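Long-range contacts in nitrogenase molybdenum-iron protein alpha chain (Clostridium pasteurianum, PDB 4WES), which forms, with the beta chain and the iron protein, the nitrogenase complex that reduces dinitrogen to ammonium, using an iron-molybdenum cofactor and an [8Fe-7S] cluster: residues Asp328-Lys333 / Phe499-Val504; Gly336-Leu341 / Lys457-Phe462; Ser362-Phe367 / Gly437-Asp442. One frame throughout, in Å; residues are numbered along the deposited sequence. Where two conformers were deposited one is given.

Contact 1. Residues Asp328-Lys333 / Phe499-Val504; sequences DYFKEK and FGHELV
One face of the Phe330 ring is laid on the backbone of Gly500, whose CA stands over the ring centre, 3.5 Å from the centroid, a CH-pi contact. The edge of the same ring points into a face of the His501 imidazole in a T-shaped stack, with planes at 80°; Phe330 CE1 sits over the middle of the imidazole. Tyr329 meets His501 differently, rim to rim, and its CD2 lies 3.8 Å from His501 CE1. Over one face of the Tyr329 ring, offset toward the rim, lies Lys333 CG of the same helix. Here two helices, 306-334 and 492-507, run nearly parallel, their local axes 9.8 Å apart and crossing at 28°. With no side chain on Gly500, the Phe330 ring lies directly on the helix backbone, its CE1 3.3 Å from Gly500 C. Phe330 CG lies anti to the carbonyl carbon (chi1 -57°), which swings the ring across to the second helix. One turn beyond Gly500, Val504 splits its methyls, with CG1 near Tyr329 OH and CG2 4.0 Å from Lys333 CB. The imidazole is also tethered through its NE2, hydrogen-bonded to Asp326 OD1 one turn before Phe330.

Contact 2. Residues Gly336-Leu341 / Lys457-Phe462; sequences GKTACL and KPDMFF
Parallel strands 338-343 and 460-462 pair here at one margin of a mixed five-stranded sheet, 460-462 being its outermost strand within the chain. Ala339, Cys340 and Leu341 stand opposite Met460, Phe461 and Phe462. Two good backbone bonds fix this register: Cys340 N to Met460 O at 3.1 Å and Phe462 N to Cys340 O at 2.8 Å. At the entrance to the ladder Thr338 O receives only weak bonds from the N-H groups of Asp459 and Met460, and side chains add to the grip. Asp459 OD2 takes the Thr338 N-H at 2.9 Å on its anti lone pair, while Thr338 OG1 accepts from Asp459 N at 3.3 Å; chi1 of 60° places that hydroxyl between its own N and carbonyl carbon. One water links Lys337 NZ to Asp459 OD1, and another joins Thr338 OG1 to Lys457 O.

On the face bearing Ala339 and Leu341, Ala339 CB meets Met460 CG at 3.6 Å and lies near the edge of the Phe462 ring. Helix 492-507 covers this side through Leu503 and Phe499, whereas helix 446-456 packs on the other. There Cys340 CB sits over the centre of the Phe461 ring, 3.4 Å from the centroid and 9° off the normal, while its SG approaches the ring obliquely and also touches Pro458 CB.

Contact 3. Residues Ser362-Phe367 / Gly437-Asp442; sequences SLVAGF and GTILID
Three backbone hydrogen bonds set the register of Leu363-Gly366 against Thr438-Ile441. Ile439 turns both its N-H and its C=O to strand 361-367, bonding to the residues before and after Val364: its N donates to Leu363 O at 3.2 Å, and its O accepts from Ala365 N at 3.0 Å. Ala365 in turn accepts the Ile441 N-H at its O, also at 3.0 Å. CA-H...O contacts fill in between these bonds, among them Leu440 CA to Ala365 O at 3.1 Å and Gly366 CA to Ile441 O at 3.2 Å. Gly366, having no side chain, lets its CA come to Ile441 O, a buried oxygen with no hydrogen-bond partner in the model. A water donates to Leu363 O and, weakly, to Gly437 O.

Apolar contacts collect on the face carrying Val364 and Ile439. These side chains lie next to each other and point the same way, with their CG2 methyls 3.5 Å apart; chi1 of -168° puts Ile439 CG1 anti to the backbone N and leaves CG2 between the N and the carbonyl carbon, against Val364. Ile441 CD1 reaches Val364 CG1 at 4.2 Å, and helix 446-456 covers both through Val452. Ala365 and Leu440 face the other side, where Met430 touches both.

Polar side chains act at the ends. Thr438 OG1 bonds to His435 O, while its CB and CG2 pack on the Leu363 and Ser362 carbonyls. Asp442 OD1 is satisfied by Tyr375 OH, which also bonds to Phe367 N, and OD2 by His24 ND1. The parallel strand pair, with helices on its two faces, is part of an alpha/beta layered domain, and its Phe367 end lies close to the iron-sulfur-molybdenum cluster, the side chain about 6 Å from it.

Contacts 2 and 3 belong to one mixed sheet, ordered 25-27, 439-441, 361-367, 338-343, 460-462. Their centres are 11 Å apart, and neighbouring strands 338-343 and 361-367 join them through probable hydrogen bonds Ala339 O to Leu363 N and Leu341 N to Val364 O, both 2.9 Å. Contact 1 lies beside that sheet, 14 Å from contact 2 and 23 Å from contact 3 between centres; Phe499 and Leu503 pack on Phe462. Along the chain the pairings are concentric: 328-333 with 499-504 encloses 336-341 with 457-462, which encloses 362-367 with 437-442. Distant sequence thus builds one helix-flanked sheet, with contact 3 coming near the cofactor through the Phe367 side chain and contact 1 lying away from it.

Contact 1. Residues Asp328-Lys333 / Phe499-Val504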
# COMPACT_ATOMS: atom_id res chain seq x y z
N ASP A 328 -16.49 27.77 -20.50
CA ASP A 328 -16.71 27.43 -21.93
C ASP A 328 -16.53 25.94 -22.16
O ASP A 328 -17.29 25.31 -22.91
CB ASP A 328 -15.74 28.19 -22.82
CG ASP A 328 -15.98 29.69 -22.89
OD1 ASP A 328 -15.05 30.40 -23.33
OD2 ASP A 328 -17.05 30.18 -22.44
N TYR A 329 -15.52 25.35 -21.53
CA TYR A 329 -15.24 23.92 -21.63
C TYR A 329 -16.38 23.10 -21.05
O TYR A 329 -16.79 22.12 -21.67
CB TYR A 329 -13.93 23.63 -20.91
CG TYR A 329 -13.51 22.17 -20.83
CD1 TYR A 329 -13.00 21.54 -21.95
CD2 TYR A 329 -13.54 21.48 -19.65
CE1 TYR A 329 -12.57 20.25 -21.90
CE2 TYR A 329 -13.12 20.15 -19.60
CZ TYR A 329 -12.63 19.55 -20.73
OH TYR A 329 -12.20 18.24 -20.71
N PHE A 330 -16.91 23.50 -19.90
CA PHE A 330 -18.00 22.73 -19.32
C PHE A 330 -19.19 22.70 -20.28
O PHE A 330 -19.83 21.65 -20.47
CB PHE A 330 -18.43 23.32 -17.98
CG PHE A 330 -17.32 23.42 -16.96
CD1 PHE A 330 -16.27 22.53 -16.94
CD2 PHE A 330 -17.32 24.48 -16.04
CE1 PHE A 330 -15.25 22.67 -16.01
CE2 PHE A 330 -16.31 24.62 -15.12
CZ PHE A 330 -15.28 23.72 -15.10
N LYS A 331 -19.54 23.86 -20.83
CA LYS A 331 -20.65 23.92 -21.77
C LYS A 331 -20.37 23.06 -23.02
O LYS A 331 -21.25 22.32 -23.48
CB LYS A 331 -20.99 25.37 -22.12
CG LYS A 331 -22.21 25.48 -23.02
CD LYS A 331 -22.69 26.90 -23.15
CE LYS A 331 -23.94 27.00 -24.01
NZ LYS A 331 -24.21 28.43 -24.30
N GLU A 332 -19.16 23.15 -23.56
CA GLU A 332 -18.80 22.34 -24.72
C GLU A 332 -19.01 20.85 -24.42
O GLU A 332 -19.52 20.09 -25.26
CB GLU A 332 -17.35 22.61 -25.15
CG GLU A 332 -16.97 21.92 -26.45
CD GLU A 332 -15.53 21.45 -26.52
OE1 GLU A 332 -14.60 22.10 -25.98
OE2 GLU A 332 -15.33 20.39 -27.15
N LYS A 333 -18.55 20.42 -23.26
CA LYS A 333 -18.53 19.01 -22.93
C LYS A 333 -19.85 18.45 -22.44
O LYS A 333 -20.07 17.22 -22.49
CB LYS A 333 -17.43 18.75 -21.90
CG LYS A 333 -16.03 18.98 -22.42
CD LYS A 333 -15.65 18.04 -23.55
CE LYS A 333 -14.17 18.14 -23.87
NZ LYS A 333 -13.71 17.12 -24.86
N PHE A 499 -16.75 21.99 -9.47
CA PHE A 499 -17.92 21.19 -9.80
C PHE A 499 -17.88 20.78 -11.27
O PHE A 499 -18.11 19.61 -11.60
CB PHE A 499 -19.19 22.02 -9.53
CG PHE A 499 -20.46 21.32 -9.90
CD1 PHE A 499 -21.07 21.50 -11.12
CD2 PHE A 499 -21.10 20.48 -9.01
CE1 PHE A 499 -22.24 20.83 -11.47
CE2 PHE A 499 -22.27 19.83 -9.35
CZ PHE A 499 -22.83 20.01 -10.57
N GLY A 500 -17.61 21.72 -12.16
CA GLY A 500 -17.64 21.40 -13.57
C GLY A 500 -16.60 20.39 -13.99
O GLY A 500 -16.90 19.47 -14.75
N HIS A 501 -15.39 20.50 -13.48
CA HIS A 501 -14.37 19.52 -13.83
C HIS A 501 -14.71 18.16 -13.31
O HIS A 501 -14.45 17.15 -13.97
CB HIS A 501 -12.96 19.98 -13.44
CG HIS A 501 -12.38 20.95 -14.40
ND1 HIS A 501 -12.12 20.64 -15.72
CD2 HIS A 501 -12.09 22.27 -14.24
CE1 HIS A 501 -11.65 21.72 -16.32
NE2 HIS A 501 -11.65 22.73 -15.46
N GLU A 502 -15.23 18.08 -12.08
CA GLU A 502 -15.64 16.80 -11.56
C GLU A 502 -16.75 16.18 -12.40
O GLU A 502 -16.80 14.94 -12.59
CB GLU A 502 -16.03 16.91 -10.09
CG GLU A 502 -14.81 17.08 -9.19
CD GLU A 502 -13.93 15.84 -9.07
OE1 GLU A 502 -14.44 14.76 -9.22
OE2 GLU A 502 -12.74 16.01 -8.74
N LEU A 503 -17.68 16.99 -12.86
CA LEU A 503 -18.81 16.52 -13.63
C LEU A 503 -18.37 16.01 -15.00
O LEU A 503 -18.75 14.90 -15.42
CB LEU A 503 -19.88 17.59 -13.74
CG LEU A 503 -21.18 17.14 -14.44
CD1 LEU A 503 -21.74 15.89 -13.83
CD2 LEU A 503 -22.17 18.29 -14.38
N VAL A 504 -17.56 16.79 -15.69
CA VAL A 504 -17.00 16.34 -16.98
C VAL A 504 -16.20 15.07 -16.76
O VAL A 504 -16.35 14.08 -17.51
CB VAL A 504 -16.11 17.46 -17.59
CG1 VAL A 504 -15.35 16.90 -18.80
CG2 VAL A 504 -16.94 18.64 -17.95

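Contact 2. Residues Gly336-Leu341 / Lys457-Phe462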
# COMPACT_ATOMS: atom_id res chain seq x y z
N GLY A 336 -26.53 19.71 -23.95
CA GLY A 336 -27.43 18.73 -24.55
C GLY A 336 -27.69 17.51 -23.74
O GLY A 336 -28.47 16.65 -24.17
N LYS A 337 -27.07 17.40 -22.59
CA LYS A 337 -27.32 16.27 -21.71
C LYS A 337 -28.46 16.58 -20.76
O LYS A 337 -28.86 17.74 -20.60
CB LYS A 337 -26.04 15.94 -20.95
CG LYS A 337 -24.96 15.50 -21.90
CD LYS A 337 -23.68 15.18 -21.23
CE LYS A 337 -22.57 14.93 -22.21
NZ LYS A 337 -22.82 13.68 -22.96
N THR A 338 -29.02 15.54 -20.16
CA THR A 338 -30.14 15.67 -19.24
C THR A 338 -29.77 15.20 -17.84
O THR A 338 -28.91 14.34 -17.64
CB THR A 338 -31.36 14.85 -19.74
OG1 THR A 338 -30.98 13.49 -19.83
CG2 THR A 338 -31.85 15.38 -21.07
N ALA A 339 -30.48 15.77 -16.86
CA ALA A 339 -30.20 15.52 -15.45
C ALA A 339 -31.48 15.36 -14.65
O ALA A 339 -32.52 15.95 -14.97
CB ALA A 339 -29.36 16.64 -14.87
N CYS A 340 -31.34 14.65 -13.53
CA CYS A 340 -32.32 14.66 -12.45
C CYS A 340 -31.59 15.09 -11.16
O CYS A 340 -30.42 14.80 -11.01
CB CYS A 340 -32.93 13.27 -12.26
SG CYS A 340 -33.57 12.49 -13.75
N LEU A 341 -32.34 15.74 -10.27
CA LEU A 341 -31.78 16.15 -8.98
C LEU A 341 -32.68 15.74 -7.84
O LEU A 341 -33.85 16.09 -7.83
CB LEU A 341 -31.58 17.67 -8.89
CG LEU A 341 -30.74 18.33 -9.94
CD1 LEU A 341 -31.52 18.77 -11.13
CD2 LEU A 341 -30.03 19.54 -9.36
N LYS A 457 -34.12 7.87 -19.15
CA LYS A 457 -32.74 7.60 -19.54
C LYS A 457 -31.89 8.87 -19.42
O LYS A 457 -31.23 9.29 -20.36
CB LYS A 457 -32.67 6.97 -20.93
CG LYS A 457 -33.54 5.71 -21.04
CD LYS A 457 -33.42 5.02 -22.36
CE LYS A 457 -34.49 3.93 -22.49
NZ LYS A 457 -34.57 2.98 -21.33
N PRO A 458 -31.85 9.46 -18.22
CA PRO A 458 -31.05 10.67 -18.06
C PRO A 458 -29.56 10.39 -18.19
O PRO A 458 -29.09 9.27 -17.89
CB PRO A 458 -31.38 11.12 -16.63
CG PRO A 458 -31.64 9.82 -15.92
CD PRO A 458 -32.39 8.98 -16.95
N ASP A 459 -28.79 11.42 -18.55
CA ASP A 459 -27.33 11.28 -18.57
C ASP A 459 -26.69 11.28 -17.19
O ASP A 459 -25.59 10.80 -17.02
CB ASP A 459 -26.71 12.39 -19.39
CG ASP A 459 -27.10 12.33 -20.84
OD1 ASP A 459 -26.62 11.43 -21.53
OD2 ASP A 459 -27.95 13.11 -21.28
N MET A 460 -27.37 11.89 -16.22
CA MET A 460 -26.82 12.00 -14.89
C MET A 460 -27.97 12.16 -13.90
O MET A 460 -28.99 12.74 -14.21
CB MET A 460 -25.84 13.18 -14.81
CG MET A 460 -26.49 14.53 -15.00
SD MET A 460 -25.39 15.88 -15.45
CE MET A 460 -25.31 15.62 -17.21
N PHE A 461 -27.75 11.67 -12.67
CA PHE A 461 -28.77 11.73 -11.63
C PHE A 461 -28.06 12.09 -10.34
O PHE A 461 -27.33 11.29 -9.79
CB PHE A 461 -29.55 10.41 -11.54
CG PHE A 461 -30.89 10.51 -10.87
CD1 PHE A 461 -32.02 9.96 -11.47
CD2 PHE A 461 -31.04 11.14 -9.63
CE1 PHE A 461 -33.23 10.07 -10.87
CE2 PHE A 461 -32.28 11.27 -9.04
CZ PHE A 461 -33.37 10.72 -9.67
N PHE A 462 -28.26 13.34 -9.91
CA PHE A 462 -27.62 13.85 -8.69
C PHE A 462 -28.45 13.45 -7.48
O PHE A 462 -29.66 13.71 -7.45
CB PHE A 462 -27.51 15.37 -8.74
CG PHE A 462 -26.65 15.89 -9.85
CD1 PHE A 462 -27.19 16.26 -11.06
CD2 PHE A 462 -25.30 16.02 -9.67
CE1 PHE A 462 -26.41 16.75 -12.08
CE2 PHE A 462 -24.50 16.51 -10.69
CZ PHE A 462 -25.03 16.86 -11.90
O HOH W 1 -23.65 11.59 -21.30
O HOH W 2 -32.03 11.79 -21.52

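Contact 3. Residues Ser362-Phe367 / Gly437-Asp442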
# COMPACT_ATOMS: atom_id res chain seq x y z
N SER A 362 -32.46 19.94 -16.80
CA SER A 362 -32.97 19.30 -15.61
C SER A 362 -34.43 18.90 -15.78
O SER A 362 -35.30 19.76 -15.83
CB SER A 362 -32.78 20.17 -14.38
OG SER A 362 -31.41 20.43 -14.18
N LEU A 363 -34.68 17.61 -15.87
CA LEU A 363 -36.02 17.11 -16.21
C LEU A 363 -36.85 16.70 -15.02
O LEU A 363 -38.08 16.66 -15.11
CB LEU A 363 -35.87 15.90 -17.13
CG LEU A 363 -35.27 16.22 -18.50
CD1 LEU A 363 -35.22 14.99 -19.39
CD2 LEU A 363 -36.10 17.31 -19.16
N VAL A 364 -36.18 16.36 -13.92
CA VAL A 364 -36.81 15.80 -12.74
C VAL A 364 -36.12 16.45 -11.53
O VAL A 364 -34.89 16.51 -11.51
CB VAL A 364 -36.58 14.27 -12.66
CG1 VAL A 364 -37.16 13.74 -11.36
CG2 VAL A 364 -37.15 13.55 -13.87
N ALA A 365 -36.90 16.89 -10.56
CA ALA A 365 -36.32 17.37 -9.31
C ALA A 365 -37.24 17.06 -8.16
O ALA A 365 -38.46 16.97 -8.31
CB ALA A 365 -36.07 18.86 -9.37
N GLY A 366 -36.65 16.89 -6.98
CA GLY A 366 -37.46 16.66 -5.79
C GLY A 366 -36.63 16.87 -4.56
O GLY A 366 -35.40 17.00 -4.62
N PHE A 367 -37.30 16.87 -3.42
CA PHE A 367 -36.69 16.96 -2.12
C PHE A 367 -37.13 15.84 -1.23
O PHE A 367 -38.29 15.38 -1.31
CB PHE A 367 -37.10 18.26 -1.45
CG PHE A 367 -36.58 19.53 -2.08
CD1 PHE A 367 -35.22 19.82 -2.14
CD2 PHE A 367 -37.48 20.48 -2.57
CE1 PHE A 367 -34.77 21.03 -2.65
CE2 PHE A 367 -37.01 21.70 -3.06
CZ PHE A 367 -35.66 21.96 -3.11
N GLY A 437 -43.01 21.02 -18.66
CA GLY A 437 -42.90 19.60 -18.98
C GLY A 437 -42.05 18.74 -18.06
O GLY A 437 -41.82 17.56 -18.30
N THR A 438 -41.58 19.36 -16.97
CA THR A 438 -40.75 18.71 -15.97
C THR A 438 -41.60 18.14 -14.83
O THR A 438 -42.76 18.51 -14.65
CB THR A 438 -39.66 19.68 -15.46
OG1 THR A 438 -40.27 20.81 -14.85
CG2 THR A 438 -38.74 20.06 -16.60
N ILE A 439 -40.99 17.25 -14.05
CA ILE A 439 -41.69 16.59 -12.99
C ILE A 439 -41.00 16.80 -11.65
O ILE A 439 -39.77 16.81 -11.56
CB ILE A 439 -41.87 15.08 -13.31
CG1 ILE A 439 -42.85 14.34 -12.38
CG2 ILE A 439 -40.54 14.37 -13.42
CD1 ILE A 439 -43.28 13.01 -12.93
N LEU A 440 -41.83 16.95 -10.62
CA LEU A 440 -41.37 17.07 -9.26
C LEU A 440 -41.84 15.85 -8.48
O LEU A 440 -42.99 15.45 -8.60
CB LEU A 440 -41.94 18.34 -8.63
CG LEU A 440 -41.35 19.62 -9.25
CD1 LEU A 440 -42.14 20.12 -10.43
CD2 LEU A 440 -41.06 20.72 -8.24
N ILE A 441 -40.92 15.30 -7.67
CA ILE A 441 -41.24 14.11 -6.87
C ILE A 441 -40.78 14.34 -5.42
O ILE A 441 -39.58 14.36 -5.12
CB ILE A 441 -40.57 12.83 -7.41
CG1 ILE A 441 -40.90 12.60 -8.89
CG2 ILE A 441 -41.01 11.66 -6.55
CD1 ILE A 441 -40.12 11.45 -9.51
N ASP A 442 -41.73 14.50 -4.52
CA ASP A 442 -41.46 14.67 -3.10
C ASP A 442 -41.28 13.31 -2.45
O ASP A 442 -42.06 12.38 -2.67
CB ASP A 442 -42.59 15.45 -2.44
CG ASP A 442 -42.40 15.62 -0.96
OD1 ASP A 442 -41.48 16.39 -0.60
OD2 ASP A 442 -43.15 14.98 -0.19
O HOH W 3 -39.55 15.15 -17.19